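Local coordinates for protein prophenoloxidase b (Marsupenaeus japonicus, PDB 3WKY) that is the proenzyme form of a type 3 copper phenoloxidase that probably oxidises monophenols and o-diphenols at its dicopper site, at residues Leu17-Thr22 with Leu138-Val143; Gln163-Val168 with Thr472-Ser477; Lys246-Trp251 with Phe393-Lys398; Ile253-Gly258 with Ser272-Ser277. All coordinates share one frame; numbering follows the deposited sequence.

Interaction 1 (Leu17-Thr22 with Leu138-Val143); sequences LPYEST and LPDRFV
P18 and L138 mark the nearest approach of the two backbones, yet their CA atoms stay 7.9 Å apart, so side chains must bridge a type I turn, L17 to E20, and a short 3-10 turn, P139 to R141. Y19 does most of the bridging. Its hydroxyl OH donates to D140 OD2 at 2.7 Å, meeting that oxygen from 38° above the carboxylate plane. The same OH takes a weak bond from R141 NH1 at 3.0 Å, bent to 127° at the hydrogen, and a third bond from the backbone N of G266, so three partners surround one hydroxyl oxygen. D140 and R141 are locked to each other as well: R141 NH1 reaches D140 OD1 at 2.8 Å in a salt bridge, and D140 OD1 lies in the guanidinium plane and accepts on its syn lone pair. With chi1 at 67°, CG of D140 sits between its own N and carbonyl carbon, which turns the carboxylate to the tyrosine. Putting an alanine in place of D140 would probably leave the Y19 hydroxyl without its acceptor and R141 NH1 without its neighbouring charge, though R141 NE would keep its salt bridge to E385. L138 supplies the apolar part: CD2 packs on P18 CG at 3.9 Å, while CD1 lies 4.2 Å above the centre of the R141 guanidinium. The contact thus ties the N-terminal part of the chain to a turn of the copper-containing domain, against helix 109-122, where L113 meets both P18 and L138, S109 meets Y19 and A110 meets R141.

Interaction 2 (Gln163-Val168 with Thr472-Ser477); sequences QTEVVV and TVHIKS. With NAG (2-acetamido-2-deoxy-beta-D-glucopyranose), chain H; NAG (2-acetamido-2-deoxy-beta-D-glucopyranose), chain C.
E165 and H474 reach across the strand pair from one face: H474 NE2 donates at 2.9 Å to E165 OE1, which accepts on its anti lone pair and lies 17° out of the ring plane. Beyond CG the glutamate runs extended (chi2 -175°), which carries its carboxylate to the imidazole; the two planes stand 61° apart. V167 lies on this face too, its CG2 against H474 CB at 3.7 Å. Beneath these side chains the backbones form a parallel ladder. V166 N and V168 N donate to T472 O and H474 O, and H474 N returns a bond to V166 O at 2.8 Å. By this ladder strand 165-169, from the copper-containing domain, is added as an outermost strand to the mixed sheet of the Ig-like domain. On the other face V166 and V473 lie side by side, pointing the same way, with V166 CG1 3.5 Å from V473 CG2. V168 CG1 meets I475 CG1 more loosely, at 4.1 Å. Both valines also rest on helix 145-160, V166 on L154 and V168 on I147 and K150. T472 OG1 takes a bond from N2 of an attached glycan's N-acetylglucosamine, 3.1 Å away, less certain because the threonine is modelled in two conformers.

Interaction 3 (Lys246-Trp251 with Phe393-Lys398); sequences KAFEDW and FFRWHK. With CUO (Cu2-o2 cluster), chain J.
R395 and A247, with CA atoms 4.6 Å apart, mark where the loop 246-251 lies closest to helix 393-398. At the start of the helical segment, F393 lies remote from the loop and presents its ring edge to the copper cluster, CE1 lying 3.2 Å from O2. R395 takes hold of the loop: NE donates to K246 O at 2.8 Å, nearly straight (175°) and in the guanidinium plane. A bend at chi3 (58°) lets NH2 also reach A247 O at 3.1 Å, from above that carbonyl's plane, while F248 CB covers one guanidinium face. The carbonyl R395 O accepts F248 N in return. W396 follows, its CZ3 packing on W251 CZ2 at 3.6 Å with the six-membered rings inclined by 38°. Its NE1 bonds H357 O, which may help position that copper ligand. H397 points away from the loop, and its NE2 binds one copper at 2.2 Å, alongside H357 and H361. K398 closes the walk with CG against A247 CB at 3.8 Å. Helix 391-409 is thereby set between the loop and helix 218-239, where H226 stacks on H397, while W251 continues onto helix 294-310, making a cation-pi contact with R301.

Interaction 4 (Ile253-Gly258 with Ser272-Ser277); sequences IPVQDG and SSRQDS. With EDO (1,2-ethanediol), chain K.
P254 begins the contact by laying CB against the backbone of S277, 3.8 Å from its C atom. V255 follows, its CG1 passing R274 NE while the two side chains cross at about a right angle. Its carbonyl O accepts a bond from a bridging water that also donates to Q275 O and accepts from R274 NE, so one water joins both segments. Next, Q256 O accepts S277 N at 3.1 Å, the donor standing 51° above the carbonyl plane. At D257 the backbone O takes R274 NH2 at 2.9 Å on a lone pair, in the carbonyl plane and in the guanidinium plane. The arginine gets there with CG anti to the backbone N (chi1 -176°) and a bend at chi3. R274 NH1 forms a salt bridge with D390, and replacing R274 by a leucine would probably leave D390 without its charge partner, D257 O without this donor and the bridging water less firmly placed. D257 OD1 shares a second water with D276 OD1. G258 N donates to that same D276 OD1 at 2.7 Å, along the anti lone pair. The backbones are tight here, G258 CA lying 3.0 Å from R274 O, where a CB would clash with the backbone of R274 to D276. D276 OD2 also pairs with K373 of the second subunit, whose charge may ease the proximity of the two aspartates. The pattern is that of an irregular loop-to-loop pairing, cross-bonded by side chains and waters, inside the copper-containing domain, with one edge serving the subunit interface of the six-chain assembly.

Overall arrangement
Interaction 1 is the most buried and rests on side chains around one hydroxyl; interactions 2, 3 and 4 are partly buried. Interaction 2 is instead a backbone ladder at the edge of a sheet, with sugars close by. The two meet where V143 packs on I475, so the junction of the N-terminal part with the copper-containing domain adjoins that domain's seam with the Ig-like one. Interactions 3 and 4 also touch, F248 lying on I253 and V255, and both lie in one region of the copper-containing domain. Both use an arginine on backbone carbonyls, yet interaction 3 holds a copper-ligand helix, whereas interaction 4 adds bridging waters to its direct bonds and opens to a second subunit.

Interaction 1 (Leu17-Thr22 with Leu138-Val143)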
# COMPACT_ATOMS: atom_id res chain seq x y z
N LEU A 17 17.90 48.64 12.01
CA LEU A 17 18.50 47.77 13.03
C LEU A 17 17.46 47.09 13.92
O LEU A 17 17.49 47.25 15.14
CB LEU A 17 19.49 48.57 13.89
CG LEU A 17 20.57 49.34 13.13
CD1 LEU A 17 21.51 50.06 14.11
CD2 LEU A 17 21.38 48.44 12.20
N PRO A 18 16.52 46.32 13.32
CA PRO A 18 15.39 45.81 14.09
C PRO A 18 15.76 44.77 15.15
O PRO A 18 14.95 44.52 16.05
CB PRO A 18 14.48 45.18 13.01
CG PRO A 18 15.39 44.87 11.87
CD PRO A 18 16.44 45.95 11.89
N TYR A 19 16.94 44.17 15.06
CA TYR A 19 17.35 43.19 16.07
C TYR A 19 18.16 43.83 17.20
O TYR A 19 18.58 43.14 18.13
CB TYR A 19 18.18 42.08 15.44
CG TYR A 19 17.43 41.26 14.41
CD1 TYR A 19 16.54 40.26 14.79
CD2 TYR A 19 17.64 41.47 13.05
CE1 TYR A 19 15.87 39.50 13.84
CE2 TYR A 19 16.97 40.72 12.10
CZ TYR A 19 16.09 39.74 12.50
OH TYR A 19 15.44 38.99 11.55
N GLU A 20 18.40 45.13 17.10
CA GLU A 20 19.17 45.82 18.14
C GLU A 20 18.24 46.54 19.10
O GLU A 20 17.07 46.76 18.78
CB GLU A 20 20.19 46.79 17.53
CG GLU A 20 21.16 46.15 16.54
CD GLU A 20 22.09 45.12 17.19
OE1 GLU A 20 22.27 45.17 18.42
OE2 GLU A 20 22.65 44.28 16.46
N SER A 21 18.74 46.89 20.28
CA SER A 21 17.94 47.63 21.25
C SER A 21 17.64 49.03 20.73
O SER A 21 18.31 49.53 19.83
CB SER A 21 18.68 47.75 22.58
OG SER A 21 19.80 48.62 22.44
N THR A 22 16.61 49.65 21.30
CA THR A 22 16.28 51.03 20.98
C THR A 22 17.46 51.94 21.34
O THR A 22 17.75 52.91 20.64
CB THR A 22 15.01 51.48 21.72
OG1 THR A 22 13.96 50.53 21.49
CG2 THR A 22 14.57 52.86 21.23
N LEU A 138 15.48 43.77 6.57
CA LEU A 138 15.61 42.38 7.02
C LEU A 138 16.36 41.56 5.98
O LEU A 138 15.79 40.65 5.37
CB LEU A 138 14.22 41.75 7.24
CG LEU A 138 13.37 42.20 8.43
CD1 LEU A 138 12.00 41.54 8.42
CD2 LEU A 138 14.09 41.91 9.75
N PRO A 139 17.65 41.87 5.76
CA PRO A 139 18.37 41.12 4.73
C PRO A 139 18.43 39.61 5.00
O PRO A 139 18.56 38.86 4.03
CB PRO A 139 19.79 41.74 4.75
CG PRO A 139 19.86 42.52 6.02
CD PRO A 139 18.48 42.95 6.35
N ASP A 140 18.32 39.20 6.26
CA ASP A 140 18.38 37.77 6.61
C ASP A 140 17.25 36.97 5.95
O ASP A 140 17.37 35.74 5.82
CB ASP A 140 18.33 37.57 8.13
CG ASP A 140 16.98 37.98 8.72
OD1 ASP A 140 16.02 37.18 8.67
OD2 ASP A 140 16.87 39.10 9.25
N ARG A 141 16.18 37.65 5.54
CA ARG A 141 15.04 36.98 4.90
C ARG A 141 15.27 36.65 3.44
O ARG A 141 14.50 35.89 2.86
CB ARG A 141 13.75 37.81 5.03
CG ARG A 141 13.29 38.08 6.46
CD ARG A 141 12.82 36.82 7.20
NE ARG A 141 11.87 37.15 8.26
CZ ARG A 141 12.21 37.45 9.52
NH1 ARG A 141 13.48 37.47 9.90
NH2 ARG A 141 11.26 37.74 10.40
N PHE A 142 16.33 37.21 2.84
CA PHE A 142 16.52 37.13 1.40
C PHE A 142 17.89 36.57 0.99
O PHE A 142 18.09 36.17 -0.15
CB PHE A 142 16.32 38.51 0.76
CG PHE A 142 15.04 39.18 1.18
CD1 PHE A 142 13.84 38.88 0.53
CD2 PHE A 142 15.04 40.09 2.23
CE1 PHE A 142 12.67 39.48 0.93
CE2 PHE A 142 13.85 40.69 2.63
CZ PHE A 142 12.67 40.39 1.97
N VAL A 143 18.82 36.56 1.94
CA VAL A 143 20.22 36.23 1.67
C VAL A 143 20.57 34.96 2.45
O VAL A 143 20.25 34.86 3.63
CB VAL A 143 21.14 37.39 2.11
CG1 VAL A 143 22.61 37.05 1.89
CG2 VAL A 143 20.77 38.68 1.36

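Interaction 2 (Gln163-Val168 with Thr472-Ser477)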
# COMPACT_ATOMS: atom_id res chain seq x y z
N GLN A 163 39.31 49.07 6.76
CA GLN A 163 38.53 49.12 5.53
C GLN A 163 37.08 49.37 5.91
O GLN A 163 36.53 48.67 6.76
CB GLN A 163 38.68 47.80 4.79
CG GLN A 163 38.21 47.80 3.35
CD GLN A 163 38.50 46.47 2.67
OE1 GLN A 163 39.46 45.78 3.02
NE2 GLN A 163 37.67 46.11 1.70
N THR A 164 36.46 50.38 5.32
CA THR A 164 35.13 50.80 5.75
C THR A 164 33.99 50.20 4.92
O THR A 164 32.82 50.32 5.27
CB THR A 164 34.99 52.33 5.74
OG1 THR A 164 35.23 52.82 4.42
CG2 THR A 164 35.99 52.96 6.70
N GLU A 165 34.34 49.56 3.80
CA GLU A 165 33.34 48.92 2.95
C GLU A 165 33.73 47.50 2.58
O GLU A 165 34.91 47.22 2.33
CB GLU A 165 33.10 49.73 1.68
CG GLU A 165 32.52 51.11 1.90
CD GLU A 165 32.20 51.82 0.60
OE1 GLU A 165 31.24 51.40 -0.09
OE2 GLU A 165 32.90 52.80 0.27
N VAL A 166 32.75 46.62 2.55
CA VAL A 166 32.96 45.28 2.02
C VAL A 166 31.77 44.91 1.14
O VAL A 166 30.66 45.40 1.35
CB VAL A 166 33.17 44.24 3.16
CG1 VAL A 166 31.92 44.12 4.00
CG2 VAL A 166 33.55 42.90 2.59
N VAL A 167 32.01 44.08 0.13
CA VAL A 167 30.93 43.59 -0.72
C VAL A 167 30.98 42.07 -0.69
O VAL A 167 32.06 41.48 -0.83
CB VAL A 167 31.08 44.09 -2.16
CG1 VAL A 167 29.95 43.55 -3.03
CG2 VAL A 167 31.08 45.61 -2.20
N VAL A 168 29.84 41.44 -0.48
CA VAL A 168 29.76 39.99 -0.60
C VAL A 168 28.70 39.63 -1.65
O VAL A 168 27.74 40.38 -1.83
CB VAL A 168 29.47 39.31 0.77
CG1 VAL A 168 28.03 39.52 1.20
CG2 VAL A 168 29.80 37.84 0.70
N THR A 472 30.43 49.21 6.42
CA THR A 472 29.24 49.03 5.59
C THR A 472 29.38 47.74 4.80
O THR A 472 30.42 47.50 4.18
CB THR A 472 29.06 50.20 4.59
OG1 THR A 472 28.74 51.40 5.31
CG2 THR A 472 27.94 49.89 3.60
N VAL A 473 28.34 46.91 4.82
CA VAL A 473 28.38 45.66 4.08
C VAL A 473 27.40 45.75 2.92
O VAL A 473 26.19 45.88 3.13
CB VAL A 473 28.04 44.45 4.97
CG1 VAL A 473 27.96 43.18 4.13
CG2 VAL A 473 29.08 44.30 6.07
N HIS A 474 27.94 45.69 1.71
CA HIS A 474 27.11 45.68 0.51
C HIS A 474 26.87 44.23 0.13
O HIS A 474 27.76 43.38 0.28
CB HIS A 474 27.81 46.42 -0.63
CG HIS A 474 28.02 47.88 -0.35
ND1 HIS A 474 26.99 48.80 -0.39
CD2 HIS A 474 29.14 48.58 -0.05
CE1 HIS A 474 27.47 50.00 -0.11
NE2 HIS A 474 28.77 49.89 0.10
N ILE A 475 25.66 43.94 -0.36
CA ILE A 475 25.34 42.59 -0.80
C ILE A 475 24.92 42.61 -2.26
O ILE A 475 23.99 43.33 -2.64
CB ILE A 475 24.22 41.96 0.05
CG1 ILE A 475 24.68 41.84 1.51
CG2 ILE A 475 23.84 40.58 -0.50
CD1 ILE A 475 23.61 41.37 2.47
N LYS A 476 25.61 41.81 -3.07
CA LYS A 476 25.42 41.82 -4.51
C LYS A 476 24.92 40.47 -4.98
O LYS A 476 25.36 39.43 -4.49
CB LYS A 476 26.75 42.16 -5.19
CG LYS A 476 26.76 41.98 -6.70
CD LYS A 476 28.09 42.41 -7.29
CE LYS A 476 28.30 41.81 -8.66
NZ LYS A 476 29.44 42.44 -9.37
N SER A 477 23.97 40.47 -5.91
CA SER A 477 23.45 39.22 -6.45
C SER A 477 22.82 39.48 -7.81
O SER A 477 22.63 40.63 -8.21
CB SER A 477 22.44 38.59 -5.50
OG SER A 477 21.36 39.47 -5.24
C1 NAG H . 33.22 55.82 7.18
C2 NAG H . 33.36 57.35 7.31
C3 NAG H . 33.09 58.16 6.04
C4 NAG H . 33.38 57.40 4.75
C5 NAG H . 32.77 56.02 4.89
C6 NAG H . 32.78 55.22 3.58
C7 NAG H . 32.84 58.16 9.56
C8 NAG H . 31.79 58.70 10.48
N2 NAG H . 32.43 57.80 8.34
O3 NAG H . 33.87 59.34 6.06
O4 NAG H . 32.82 58.08 3.65
O5 NAG H . 33.50 55.34 5.88
O6 NAG H . 33.93 54.41 3.51
O7 NAG H . 34.01 58.05 9.93
C1 NAG C . 24.95 52.03 4.49
C2 NAG C . 25.59 53.41 4.35
C3 NAG C . 25.81 54.03 5.72
C4 NAG C . 24.52 54.09 6.52
C5 NAG C . 23.66 52.82 6.43
C6 NAG C . 22.20 53.24 6.57
C7 NAG C . 27.11 53.84 2.47
C8 NAG C . 28.45 53.50 1.87
N2 NAG C . 26.87 53.33 3.68
O3 NAG C . 26.34 55.33 5.55
O4 NAG C . 24.85 54.31 7.88
O5 NAG C . 23.73 52.11 5.21
O6 NAG C . 21.69 52.94 7.84
O7 NAG C . 26.31 54.54 1.85

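Interaction 3 (Lys246-Trp251 with Phe393-Lys398)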
# COMPACT_ATOMS: atom_id res chain seq x y z
N LYS A 246 1.47 21.91 -10.77
CA LYS A 246 0.31 21.08 -10.47
C LYS A 246 -0.24 21.41 -9.09
O LYS A 246 0.52 21.52 -8.12
CB LYS A 246 0.71 19.60 -10.54
CG LYS A 246 1.12 19.16 -11.93
CD LYS A 246 1.91 17.87 -11.90
CE LYS A 246 2.50 17.56 -13.28
NZ LYS A 246 3.37 16.36 -13.26
N ALA A 247 -1.55 21.58 -9.00
CA ALA A 247 -2.19 21.92 -7.73
C ALA A 247 -1.92 20.81 -6.72
O ALA A 247 -1.88 19.63 -7.07
CB ALA A 247 -3.67 22.07 -7.91
N PHE A 248 -1.75 21.19 -5.47
CA PHE A 248 -1.71 20.21 -4.39
C PHE A 248 -3.13 20.11 -3.84
O PHE A 248 -3.53 20.92 -2.99
CB PHE A 248 -0.71 20.62 -3.31
CG PHE A 248 -0.64 19.62 -2.16
CD1 PHE A 248 -0.36 18.29 -2.40
CD2 PHE A 248 -0.86 20.03 -0.86
CE1 PHE A 248 -0.29 17.36 -1.34
CE2 PHE A 248 -0.80 19.11 0.20
CZ PHE A 248 -0.53 17.78 -0.05
N GLU A 249 -3.87 19.12 -4.34
CA GLU A 249 -5.31 18.99 -4.07
C GLU A 249 -5.70 17.70 -3.38
O GLU A 249 -6.66 17.67 -2.60
CB GLU A 249 -6.10 19.11 -5.36
CG GLU A 249 -6.17 20.52 -5.83
CD GLU A 249 -7.00 20.68 -7.08
OE1 GLU A 249 -7.26 19.68 -7.80
OE2 GLU A 249 -7.38 21.84 -7.34
N ASP A 250 -4.97 16.63 -3.66
CA ASP A 250 -5.22 15.36 -2.98
C ASP A 250 -4.28 15.31 -1.80
O ASP A 250 -3.10 14.97 -1.93
CB ASP A 250 -4.98 14.17 -3.92
CG ASP A 250 -5.29 12.83 -3.27
OD1 ASP A 250 -5.39 12.76 -2.03
OD2 ASP A 250 -5.41 11.84 -4.02
N TRP A 251 -4.80 15.64 -0.63
CA TRP A 251 -3.94 15.89 0.52
C TRP A 251 -3.52 14.60 1.22
O TRP A 251 -2.87 14.63 2.27
CB TRP A 251 -4.63 16.87 1.48
CG TRP A 251 -4.88 18.20 0.82
CD1 TRP A 251 -4.20 18.73 -0.25
CD2 TRP A 251 -5.90 19.16 1.16
NE1 TRP A 251 -4.73 19.95 -0.59
CE2 TRP A 251 -5.77 20.24 0.26
CE3 TRP A 251 -6.90 19.21 2.13
CZ2 TRP A 251 -6.60 21.37 0.32
CZ3 TRP A 251 -7.74 20.33 2.19
CH2 TRP A 251 -7.58 21.39 1.28
N PHE A 393 4.63 26.71 -2.44
CA PHE A 393 3.79 27.91 -2.49
C PHE A 393 2.91 27.89 -3.73
O PHE A 393 1.70 28.19 -3.69
CB PHE A 393 4.64 29.18 -2.51
CG PHE A 393 3.83 30.44 -2.61
CD1 PHE A 393 3.35 31.06 -1.47
CD2 PHE A 393 3.50 30.98 -3.86
CE1 PHE A 393 2.57 32.22 -1.56
CE2 PHE A 393 2.73 32.14 -3.97
CZ PHE A 393 2.25 32.76 -2.82
N PHE A 394 3.52 27.54 -4.85
CA PHE A 394 2.80 27.62 -6.12
C PHE A 394 1.89 26.42 -6.33
O PHE A 394 0.88 26.52 -7.02
CB PHE A 394 3.78 27.86 -7.27
CG PHE A 394 4.41 29.22 -7.22
CD1 PHE A 394 3.79 30.31 -7.84
CD2 PHE A 394 5.58 29.43 -6.50
CE1 PHE A 394 4.36 31.58 -7.76
CE2 PHE A 394 6.15 30.70 -6.41
CZ PHE A 394 5.54 31.77 -7.06
N ARG A 395 2.21 25.29 -5.71
CA ARG A 395 1.28 24.17 -5.75
C ARG A 395 0.05 24.51 -4.90
O ARG A 395 -1.08 24.19 -5.28
CB ARG A 395 1.96 22.88 -5.25
CG ARG A 395 3.16 22.43 -6.11
CD ARG A 395 3.42 20.91 -5.95
NE ARG A 395 2.22 20.16 -6.34
CZ ARG A 395 1.92 18.94 -5.91
NH1 ARG A 395 2.72 18.30 -5.06
NH2 ARG A 395 0.80 18.36 -6.33
N TRP A 396 0.27 25.15 -3.75
CA TRP A 396 -0.84 25.55 -2.90
C TRP A 396 -1.69 26.61 -3.61
O TRP A 396 -2.92 26.55 -3.61
CB TRP A 396 -0.32 26.07 -1.55
CG TRP A 396 -1.41 26.36 -0.57
CD1 TRP A 396 -1.70 27.58 -0.00
CD2 TRP A 396 -2.37 25.43 -0.03
NE1 TRP A 396 -2.78 27.46 0.85
CE2 TRP A 396 -3.21 26.16 0.85
CE3 TRP A 396 -2.60 24.06 -0.21
CZ2 TRP A 396 -4.28 25.56 1.54
CZ3 TRP A 396 -3.66 23.45 0.50
CH2 TRP A 396 -4.48 24.21 1.37
N HIS A 397 -1.03 27.57 -4.23
CA HIS A 397 -1.78 28.61 -4.93
C HIS A 397 -2.41 28.20 -6.24
O HIS A 397 -3.38 28.81 -6.68
CB HIS A 397 -1.00 29.92 -5.03
CG HIS A 397 -1.19 30.75 -3.82
ND1 HIS A 397 -2.31 31.52 -3.63
CD2 HIS A 397 -0.50 30.78 -2.65
CE1 HIS A 397 -2.28 32.06 -2.42
NE2 HIS A 397 -1.19 31.62 -1.81
N LYS A 398 -1.87 27.16 -6.87
CA LYS A 398 -2.57 26.58 -8.00
C LYS A 398 -3.87 25.92 -7.51
O LYS A 398 -4.90 26.04 -8.17
CB LYS A 398 -1.69 25.59 -8.78
CG LYS A 398 -2.39 24.99 -10.01
CD LYS A 398 -2.58 26.06 -11.13
CE LYS A 398 -3.33 25.45 -12.30
NZ LYS A 398 -3.29 26.34 -13.51
CU1 CUO J . -0.13 35.49 -0.68
CU2 CUO J . -0.95 32.12 0.30
O1 CUO J . -1.03 34.10 0.44
O2 CUO J . 0.57 33.68 0.46

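Interaction 4 (Ile253-Gly258 with Ser272-Ser277)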
# COMPACT_ATOMS: atom_id res chain seq x y z
N ILE A 253 -1.68 12.46 -0.54
CA ILE A 253 -0.45 12.20 -1.29
C ILE A 253 0.65 13.07 -0.67
O ILE A 253 0.43 14.26 -0.47
CB ILE A 253 -0.63 12.62 -2.79
CG1 ILE A 253 -1.77 11.85 -3.45
CG2 ILE A 253 0.66 12.43 -3.58
CD1 ILE A 253 -1.96 12.19 -4.94
N PRO A 254 1.82 12.49 -0.36
CA PRO A 254 2.90 13.33 0.20
C PRO A 254 3.34 14.41 -0.80
O PRO A 254 3.25 14.21 -2.01
CB PRO A 254 4.05 12.35 0.45
CG PRO A 254 3.74 11.16 -0.43
CD PRO A 254 2.24 11.09 -0.54
N VAL A 255 3.80 15.55 -0.28
CA VAL A 255 4.31 16.62 -1.12
C VAL A 255 5.64 16.16 -1.68
O VAL A 255 6.60 16.00 -0.94
CB VAL A 255 4.50 17.92 -0.31
CG1 VAL A 255 5.17 19.01 -1.17
CG2 VAL A 255 3.14 18.40 0.24
N GLN A 256 5.68 15.92 -2.99
CA GLN A 256 6.87 15.32 -3.60
C GLN A 256 8.14 16.17 -3.41
O GLN A 256 9.18 15.67 -2.99
CB GLN A 256 6.62 15.07 -5.09
CG GLN A 256 7.84 14.66 -5.89
CD GLN A 256 7.52 14.43 -7.36
OE1 GLN A 256 6.41 14.00 -7.71
NE2 GLN A 256 8.47 14.72 -8.23
N ASP A 257 8.05 17.47 -3.70
CA ASP A 257 9.24 18.31 -3.66
C ASP A 257 9.36 19.09 -2.36
O ASP A 257 8.52 19.95 -2.05
CB ASP A 257 9.24 19.28 -4.84
CG ASP A 257 9.19 18.57 -6.16
OD1 ASP A 257 10.00 17.62 -6.34
OD2 ASP A 257 8.34 18.92 -7.00
N GLY A 258 10.42 18.78 -1.61
CA GLY A 258 10.70 19.50 -0.38
C GLY A 258 11.38 20.82 -0.72
O GLY A 258 11.49 21.20 -1.90
N SER A 272 13.13 26.19 9.50
CA SER A 272 12.95 24.76 9.26
C SER A 272 12.88 24.48 7.77
O SER A 272 12.46 25.33 6.97
CB SER A 272 11.69 24.27 9.96
OG SER A 272 11.88 24.34 11.36
N SER A 273 13.29 23.27 7.39
CA SER A 273 13.22 22.83 6.01
C SER A 273 12.12 21.77 5.89
O SER A 273 11.51 21.39 6.89
CB SER A 273 14.56 22.22 5.59
OG SER A 273 15.61 23.16 5.69
N ARG A 274 11.90 21.29 4.68
CA ARG A 274 10.93 20.22 4.47
C ARG A 274 11.54 19.23 3.51
O ARG A 274 11.88 19.58 2.39
CB ARG A 274 9.62 20.76 3.88
CG ARG A 274 8.54 19.66 3.75
CD ARG A 274 7.27 20.17 3.04
NE ARG A 274 7.57 20.55 1.65
CZ ARG A 274 7.73 21.80 1.21
NH1 ARG A 274 7.62 22.84 2.04
NH2 ARG A 274 8.02 22.01 -0.07
N GLN A 275 11.70 17.98 3.97
CA GLN A 275 12.26 16.93 3.12
C GLN A 275 11.33 16.61 1.96
O GLN A 275 10.11 16.80 2.06
CB GLN A 275 12.50 15.66 3.95
CG GLN A 275 13.59 15.86 5.00
CD GLN A 275 13.63 14.75 6.04
OE1 GLN A 275 14.19 14.94 7.12
NE2 GLN A 275 13.04 13.59 5.72
N ASP A 276 11.90 16.10 0.87
CA ASP A 276 11.07 15.52 -0.18
C ASP A 276 10.11 14.48 0.41
O ASP A 276 10.44 13.80 1.39
CB ASP A 276 11.93 14.84 -1.25
CG ASP A 276 12.73 15.81 -2.12
OD1 ASP A 276 12.36 17.00 -2.26
OD2 ASP A 276 13.73 15.36 -2.70
N SER A 277 8.94 14.36 -0.21
CA SER A 277 7.95 13.34 0.18
C SER A 277 7.49 13.47 1.62
O SER A 277 7.49 12.49 2.36
CB SER A 277 8.48 11.92 -0.08
OG SER A 277 8.92 11.81 -1.42
C1 EDO K . 10.51 10.29 3.46
O1 EDO K . 11.75 9.57 3.36
C2 EDO K . 10.74 11.62 4.19
O2 EDO K . 11.57 12.49 3.41
O HOH W 1 7.90 17.83 0.69
O HOH W 2 12.44 17.76 -4.80